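Local coordinates for carbohydrate kinase, pfkB family (Enterococcus faecalis, PDB 3KTN), which probably phosphorylates a sugar acid, 2-keto-3-deoxygluconate, as a magnesium-dependent kinase of the pfkB (ribokinase-like) family, at residues E188-G199 against F229-G240. Sequence-based numbering, arbitrary orientation.
Sequences ERILPYCDIVFG and FMSQYNLEWFAG
Two helix-to-strand units meet in parallel here: strand 196-198 and the start of strand 237-245 pair in the central sheet, and the turn after one helix packs on the end of the other. The ladder starts at Asp-195 O, which takes two N-H groups in its carbonyl plane, Glu-236 N at 2.7 Å on a lone pair and Trp-237 N at 3.0 Å. It continues from Val-197 N to Trp-237 O (2.8 Å), from Ala-239 N to Val-197 O, and from Gly-199 N to Ala-239 O. On one face Ile-196 CG2 lies beside Trp-237 CB, and the Phe-198 ring reaches Ala-239 CB; helix 278-291 covers this face. On the other, Val-197 CG2, anti to its own carbonyl carbon, meets CD1 and CD2 of Leu-235, each at 3.7 Å, while CG1 faces Phe-238 CD1. Leu-235 N, bonded to Met-230 O, closes the Schellman motif whose C-prime residue is Asn-234, at the end of helix 218-233. In the 3-10 turn after helix 177-190, Leu-191 CB sits over one face of the Tyr-233 ring, 3.7 Å from its centroid in a CH-pi contact, as Pro-192 CG runs alongside CD1 and CE1 of that ring. Leu-191 CD1 then meets the Phe-229 ring edge in plane, at 3.9 Å from CE1. The connection between the paired strands runs through helices 201-206 and 218-233, a beta-alpha-beta crossover, the repeating element of the Rossmann-like alpha/beta core of ribokinase-family enzymes.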
ATOM      1  N   GLU A 188      34.386  30.755   9.454  1.00 47.27           N
ATOM      2  CA  GLU A 188      35.740  31.298   9.400  1.00 48.09           C
ATOM      3  C   GLU A 188      36.647  30.547  10.366  1.00 45.97           C
ATOM      4  O   GLU A 188      37.844  30.420  10.132  1.00 45.23           O
ATOM      5  CB  GLU A 188      35.723  32.799   9.719  1.00 48.77           C
ATOM      6  CG  GLU A 188      34.873  33.586   8.732  1.00 52.97           C
ATOM      7  CD  GLU A 188      34.907  35.087   8.952  1.00 56.06           C
ATOM      8  OE1 GLU A 188      34.875  35.527  10.123  1.00 58.43           O
ATOM      9  OE2 GLU A 188      34.945  35.829   7.945  1.00 56.61           O
ATOM     10  N   ARG A 189      36.062  30.016  11.435  1.00 45.10           N
ATOM     11  CA  ARG A 189      36.829  29.272  12.425  1.00 44.76           C
ATOM     12  C   ARG A 189      37.247  27.882  11.954  1.00 44.98           C
ATOM     13  O   ARG A 189      38.336  27.413  12.290  1.00 44.63           O
ATOM     14  CB  ARG A 189      36.033  29.151  13.725  1.00 44.69           C
ATOM     15  CG  ARG A 189      35.720  30.486  14.375  1.00 45.09           C
ATOM     16  CD  ARG A 189      34.819  30.320  15.584  1.00 44.81           C
ATOM     17  NE  ARG A 189      35.439  29.511  16.628  1.00 45.10           N
ATOM     18  CZ  ARG A 189      34.855  29.234  17.790  1.00 46.35           C
ATOM     19  NH1 ARG A 189      33.639  29.705  18.050  1.00 45.75           N
ATOM     20  NH2 ARG A 189      35.482  28.494  18.694  1.00 45.21           N
ATOM     21  N   ILE A 190      36.398  27.221  11.168  1.00 44.05           N
ATOM     22  CA  ILE A 190      36.730  25.872  10.703  1.00 41.73           C
ATOM     23  C   ILE A 190      37.454  25.840   9.363  1.00 40.09           C
ATOM     24  O   ILE A 190      38.278  24.957   9.123  1.00 40.20           O
ATOM     25  CB  ILE A 190      35.465  24.973  10.594  1.00 41.70           C
ATOM     26  CG1 ILE A 190      35.880  23.504  10.463  1.00 42.24           C
ATOM     27  CG2 ILE A 190      34.635  25.381   9.379  1.00 39.49           C
ATOM     28  CD1 ILE A 190      34.717  22.516  10.491  1.00 43.18           C
ATOM     29  N   LEU A 191      37.157  26.801   8.497  1.00 40.25           N
ATOM     30  CA  LEU A 191      37.782  26.852   7.179  1.00 41.50           C
ATOM     31  C   LEU A 191      39.305  26.711   7.158  1.00 43.66           C
ATOM     32  O   LEU A 191      39.858  26.102   6.243  1.00 43.52           O
ATOM     33  CB  LEU A 191      37.354  28.133   6.458  1.00 42.09           C
ATOM     34  CG  LEU A 191      35.927  28.039   5.897  1.00 41.73           C
ATOM     35  CD1 LEU A 191      35.416  29.405   5.460  1.00 36.99           C
ATOM     36  CD2 LEU A 191      35.934  27.062   4.730  1.00 39.19           C
ATOM     37  N   PRO A 192      40.007  27.274   8.158  1.00 44.05           N
ATOM     38  CA  PRO A 192      41.469  27.156   8.170  1.00 45.60           C
ATOM     39  C   PRO A 192      41.970  25.709   8.253  1.00 47.24           C
ATOM     40  O   PRO A 192      43.132  25.427   7.964  1.00 48.12           O
ATOM     41  CB  PRO A 192      41.868  27.971   9.399  1.00 46.13           C
ATOM     42  CG  PRO A 192      40.817  29.040   9.444  1.00 46.69           C
ATOM     43  CD  PRO A 192      39.554  28.249   9.166  1.00 44.47           C
ATOM     44  N   TYR A 193      41.086  24.793   8.639  1.00 47.98           N
ATOM     45  CA  TYR A 193      41.452  23.384   8.780  1.00 48.25           C
ATOM     46  C   TYR A 193      40.994  22.472   7.643  1.00 47.49           C
ATOM     47  O   TYR A 193      41.345  21.293   7.617  1.00 47.60           O
ATOM     48  CB  TYR A 193      40.889  22.845  10.093  1.00 50.03           C
ATOM     49  CG  TYR A 193      41.417  23.563  11.308  1.00 53.11           C
ATOM     50  CD1 TYR A 193      42.700  23.303  11.790  1.00 53.58           C
ATOM     51  CD2 TYR A 193      40.644  24.519  11.965  1.00 54.08           C
ATOM     52  CE1 TYR A 193      43.202  23.979  12.898  1.00 55.19           C
ATOM     53  CE2 TYR A 193      41.137  25.201  13.073  1.00 55.63           C
ATOM     54  CZ  TYR A 193      42.415  24.925  13.533  1.00 56.09           C
ATOM     55  OH  TYR A 193      42.909  25.593  14.628  1.00 58.59           O
ATOM     56  N   CYS A 194      40.225  23.015   6.705  1.00 46.50           N
ATOM     57  CA  CYS A 194      39.697  22.225   5.594  1.00 46.11           C
ATOM     58  C   CYS A 194      40.608  22.108   4.383  1.00 46.49           C
ATOM     59  O   CYS A 194      41.381  23.014   4.079  1.00 47.55           O
ATOM     60  CB  CYS A 194      38.354  22.802   5.145  1.00 44.98           C
ATOM     61  SG  CYS A 194      37.176  23.007   6.486  1.00 42.75           S
ATOM     62  N   ASP A 195      40.495  20.978   3.690  1.00 46.10           N
ATOM     63  CA  ASP A 195      41.270  20.707   2.487  1.00 45.91           C
ATOM     64  C   ASP A 195      40.339  20.721   1.274  1.00 45.87           C
ATOM     65  O   ASP A 195      40.681  21.259   0.219  1.00 45.48           O
ATOM     66  CB  ASP A 195      41.953  19.341   2.592  1.00 47.38           C
ATOM     67  CG  ASP A 195      42.963  19.277   3.725  1.00 51.70           C
ATOM     68  OD1 ASP A 195      43.941  20.057   3.693  1.00 53.77           O
ATOM     69  OD2 ASP A 195      42.781  18.451   4.647  1.00 50.88           O
ATOM     70  N   ILE A 196      39.161  20.121   1.431  1.00 45.05           N
ATOM     71  CA  ILE A 196      38.175  20.057   0.351  1.00 43.61           C
ATOM     72  C   ILE A 196      36.885  20.706   0.827  1.00 42.28           C
ATOM     73  O   ILE A 196      36.325  20.316   1.851  1.00 43.28           O
ATOM     74  CB  ILE A 196      37.895  18.597  -0.056  1.00 44.08           C
ATOM     75  CG1 ILE A 196      39.205  17.920  -0.460  1.00 42.64           C
ATOM     76  CG2 ILE A 196      36.898  18.553  -1.212  1.00 44.36           C
ATOM     77  CD1 ILE A 196      39.062  16.457  -0.812  1.00 44.33           C
ATOM     78  N   VAL A 197      36.414  21.700   0.085  1.00 40.42           N
ATOM     79  CA  VAL A 197      35.204  22.412   0.472  1.00 39.15           C
ATOM     80  C   VAL A 197      34.126  22.417  -0.608  1.00 39.11           C
ATOM     81  O   VAL A 197      34.411  22.630  -1.788  1.00 38.61           O
ATOM     82  CB  VAL A 197      35.542  23.871   0.845  1.00 39.09           C
ATOM     83  CG1 VAL A 197      34.287  24.614   1.254  1.00 35.64           C
ATOM     84  CG2 VAL A 197      36.572  23.893   1.975  1.00 39.22           C
ATOM     85  N   PHE A 198      32.886  22.182  -0.187  1.00 38.60           N
ATOM     86  CA  PHE A 198      31.741  22.171  -1.091  1.00 37.89           C
ATOM     87  C   PHE A 198      30.880  23.396  -0.822  1.00 38.79           C
ATOM     88  O   PHE A 198      30.461  23.638   0.308  1.00 39.26           O
ATOM     89  CB  PHE A 198      30.924  20.892  -0.888  1.00 36.97           C
ATOM     90  CG  PHE A 198      31.662  19.644  -1.278  1.00 33.84           C
ATOM     91  CD1 PHE A 198      31.864  19.330  -2.612  1.00 34.62           C
ATOM     92  CD2 PHE A 198      32.206  18.814  -0.308  1.00 33.34           C
ATOM     93  CE1 PHE A 198      32.605  18.204  -2.979  1.00 34.84           C
ATOM     94  CE2 PHE A 198      32.948  17.688  -0.663  1.00 33.14           C
ATOM     95  CZ  PHE A 198      33.150  17.383  -2.002  1.00 31.62           C
ATOM     96  N   GLY A 199      30.633  24.176  -1.867  1.00 39.84           N
ATOM     97  CA  GLY A 199      29.832  25.374  -1.715  1.00 43.52           C
ATOM     98  C   GLY A 199      29.692  26.110  -3.032  1.00 46.74           C
ATOM     99  O   GLY A 199      30.218  25.668  -4.054  1.00 48.05           O
ATOM    100  N   PHE A 229      39.610  33.196  -2.224  1.00 55.08           N
ATOM    101  CA  PHE A 229      39.043  32.588  -1.021  1.00 54.22           C
ATOM    102  C   PHE A 229      39.834  31.332  -0.669  1.00 53.52           C
ATOM    103  O   PHE A 229      40.136  31.080   0.495  1.00 53.93           O
ATOM    104  CB  PHE A 229      37.568  32.233  -1.272  1.00 55.84           C
ATOM    105  CG  PHE A 229      37.020  31.171  -0.351  1.00 55.61           C
ATOM    106  CD1 PHE A 229      36.759  31.448   0.986  1.00 55.89           C
ATOM    107  CD2 PHE A 229      36.768  29.887  -0.831  1.00 56.57           C
ATOM    108  CE1 PHE A 229      36.252  30.463   1.836  1.00 56.55           C
ATOM    109  CE2 PHE A 229      36.262  28.893   0.007  1.00 57.52           C
ATOM    110  CZ  PHE A 229      36.004  29.182   1.344  1.00 57.05           C
HETATM  111  N   MSE A 230      40.182  30.556  -1.688  1.00 53.20           N
HETATM  112  CA  MSE A 230      40.925  29.319  -1.495  1.00 54.76           C
HETATM  113  C   MSE A 230      42.344  29.489  -0.963  1.00 55.45           C
HETATM  114  O   MSE A 230      42.765  28.751  -0.069  1.00 54.42           O
HETATM  115  CB  MSE A 230      40.987  28.535  -2.800  1.00 56.33           C
HETATM  116  CG  MSE A 230      39.661  27.951  -3.245  1.00 58.75           C
HETATM  117 SE   MSE A 230      39.914  26.872  -4.818  1.00 64.16          SE
HETATM  118  CE  MSE A 230      40.674  25.295  -3.994  1.00 58.14           C
ATOM    119  N   SER A 231      43.091  30.437  -1.525  1.00 55.18           N
ATOM    120  CA  SER A 231      44.464  30.656  -1.084  1.00 54.89           C
ATOM    121  C   SER A 231      44.480  31.206   0.334  1.00 53.99           C
ATOM    122  O   SER A 231      45.400  30.933   1.100  1.00 55.58           O
ATOM    123  CB  SER A 231      45.195  31.605  -2.042  1.00 54.94           C
ATOM    124  OG  SER A 231      44.482  32.815  -2.213  1.00 58.07           O
ATOM    125  N   GLN A 232      43.451  31.968   0.689  1.00 52.96           N
ATOM    126  CA  GLN A 232      43.360  32.525   2.031  1.00 51.93           C
ATOM    127  C   GLN A 232      43.321  31.436   3.103  1.00 52.96           C
ATOM    128  O   GLN A 232      43.858  31.612   4.198  1.00 54.08           O
ATOM    129  CB  GLN A 232      42.110  33.379   2.170  1.00 51.76           C
ATOM    130  CG  GLN A 232      41.957  33.965   3.549  1.00 51.32           C
ATOM    131  CD  GLN A 232      40.632  34.647   3.729  1.00 51.73           C
ATOM    132  OE1 GLN A 232      40.108  35.242   2.793  1.00 55.53           O
ATOM    133  NE2 GLN A 232      40.084  34.581   4.935  1.00 50.65           N
ATOM    134  N   TYR A 233      42.673  30.316   2.799  1.00 50.20           N
ATOM    135  CA  TYR A 233      42.585  29.218   3.752  1.00 47.86           C
ATOM    136  C   TYR A 233      43.432  28.058   3.265  1.00 48.73           C
ATOM    137  O   TYR A 233      43.462  26.991   3.875  1.00 47.61           O
ATOM    138  CB  TYR A 233      41.129  28.786   3.915  1.00 45.11           C
ATOM    139  CG  TYR A 233      40.246  29.856   4.516  1.00 41.33           C
ATOM    140  CD1 TYR A 233      40.280  30.127   5.884  1.00 40.35           C
ATOM    141  CD2 TYR A 233      39.383  30.605   3.718  1.00 40.91           C
ATOM    142  CE1 TYR A 233      39.473  31.115   6.442  1.00 38.42           C
ATOM    143  CE2 TYR A 233      38.573  31.598   4.268  1.00 39.44           C
ATOM    144  CZ  TYR A 233      38.624  31.846   5.629  1.00 38.77           C
ATOM    145  OH  TYR A 233      37.817  32.819   6.175  1.00 40.52           O
ATOM    146  N   ASN A 234      44.127  28.293   2.157  1.00 50.12           N
ATOM    147  CA  ASN A 234      44.994  27.299   1.537  1.00 51.82           C
ATOM    148  C   ASN A 234      44.255  25.996   1.238  1.00 51.59           C
ATOM    149  O   ASN A 234      44.795  24.900   1.402  1.00 51.55           O
ATOM    150  CB  ASN A 234      46.215  27.033   2.425  1.00 53.32           C
ATOM    151  CG  ASN A 234      47.285  26.224   1.713  1.00 55.57           C
ATOM    152  OD1 ASN A 234      47.539  26.419   0.524  1.00 56.88           O
ATOM    153  ND2 ASN A 234      47.926  25.316   2.441  1.00 58.13           N
ATOM    154  N   LEU A 235      43.013  26.131   0.782  1.00 50.88           N
ATOM    155  CA  LEU A 235      42.185  24.979   0.442  1.00 48.33           C
ATOM    156  C   LEU A 235      42.772  24.267  -0.764  1.00 47.70           C
ATOM    157  O   LEU A 235      43.412  24.890  -1.613  1.00 47.57           O
ATOM    158  CB  LEU A 235      40.762  25.430   0.117  1.00 46.97           C
ATOM    159  CG  LEU A 235      40.059  26.221   1.220  1.00 46.50           C
ATOM    160  CD1 LEU A 235      38.694  26.673   0.732  1.00 46.09           C
ATOM    161  CD2 LEU A 235      39.938  25.363   2.474  1.00 45.29           C
ATOM    162  N   GLU A 236      42.549  22.958  -0.838  1.00 46.29           N
ATOM    163  CA  GLU A 236      43.048  22.150  -1.942  1.00 44.62           C
ATOM    164  C   GLU A 236      42.024  22.056  -3.079  1.00 45.83           C
ATOM    165  O   GLU A 236      42.376  22.203  -4.255  1.00 45.15           O
ATOM    166  CB  GLU A 236      43.399  20.751  -1.430  1.00 45.29           C
ATOM    167  CG  GLU A 236      43.964  19.822  -2.475  1.00 44.84           C
ATOM    168  CD  GLU A 236      44.349  18.488  -1.889  1.00 47.06           C
ATOM    169  OE1 GLU A 236      44.167  18.309  -0.667  1.00 49.68           O
ATOM    170  OE2 GLU A 236      44.836  17.617  -2.642  1.00 48.05           O
ATOM    171  N   TRP A 237      40.759  21.823  -2.724  1.00 45.25           N
ATOM    172  CA  TRP A 237      39.675  21.702  -3.707  1.00 42.29           C
ATOM    173  C   TRP A 237      38.417  22.440  -3.266  1.00 40.82           C
ATOM    174  O   TRP A 237      38.042  22.402  -2.098  1.00 39.14           O
ATOM    175  CB  TRP A 237      39.300  20.227  -3.922  1.00 45.10           C
ATOM    176  CG  TRP A 237      40.087  19.481  -4.964  1.00 45.28           C
ATOM    177  CD1 TRP A 237      41.302  19.820  -5.478  1.00 47.33           C
ATOM    178  CD2 TRP A 237      39.736  18.222  -5.561  1.00 46.25           C
ATOM    179  NE1 TRP A 237      41.736  18.851  -6.353  1.00 47.46           N
ATOM    180  CE2 TRP A 237      40.794  17.855  -6.420  1.00 47.26           C
ATOM    181  CE3 TRP A 237      38.632  17.362  -5.447  1.00 46.71           C
ATOM    182  CZ2 TRP A 237      40.783  16.672  -7.169  1.00 47.24           C
ATOM    183  CZ3 TRP A 237      38.619  16.180  -6.191  1.00 46.33           C
ATOM    184  CH2 TRP A 237      39.691  15.848  -7.038  1.00 47.46           C
ATOM    185  N   PHE A 238      37.775  23.121  -4.210  1.00 39.03           N
ATOM    186  CA  PHE A 238      36.526  23.828  -3.949  1.00 38.18           C
ATOM    187  C   PHE A 238      35.596  23.367  -5.064  1.00 38.76           C
ATOM    188  O   PHE A 238      35.931  23.495  -6.242  1.00 39.22           O
ATOM    189  CB  PHE A 238      36.705  25.344  -4.038  1.00 36.23           C
ATOM    190  CG  PHE A 238      35.435  26.116  -3.779  1.00 34.55           C
ATOM    191  CD1 PHE A 238      34.917  26.221  -2.492  1.00 34.90           C
ATOM    192  CD2 PHE A 238      34.745  26.723  -4.825  1.00 33.86           C
ATOM    193  CE1 PHE A 238      33.728  26.926  -2.249  1.00 32.24           C
ATOM    194  CE2 PHE A 238      33.562  27.425  -4.594  1.00 32.17           C
ATOM    195  CZ  PHE A 238      33.053  27.526  -3.302  1.00 31.70           C
ATOM    196  N   ALA A 239      34.437  22.821  -4.709  1.00 38.30           N
ATOM    197  CA  ALA A 239      33.517  22.337  -5.734  1.00 36.45           C
ATOM    198  C   ALA A 239      32.052  22.608  -5.427  1.00 35.10           C
ATOM    199  O   ALA A 239      31.660  22.792  -4.275  1.00 35.87           O
ATOM    200  CB  ALA A 239      33.740  20.847  -5.965  1.00 33.35           C
ATOM    201  N   GLY A 240      31.251  22.637  -6.484  1.00 34.64           N
ATOM    202  CA  GLY A 240      29.833  22.894  -6.350  1.00 34.96           C
ATOM    203  C   GLY A 240      29.157  22.739  -7.695  1.00 35.50           C
ATOM    204  O   GLY A 240      29.780  22.306  -8.666  1.00 36.05           O
TER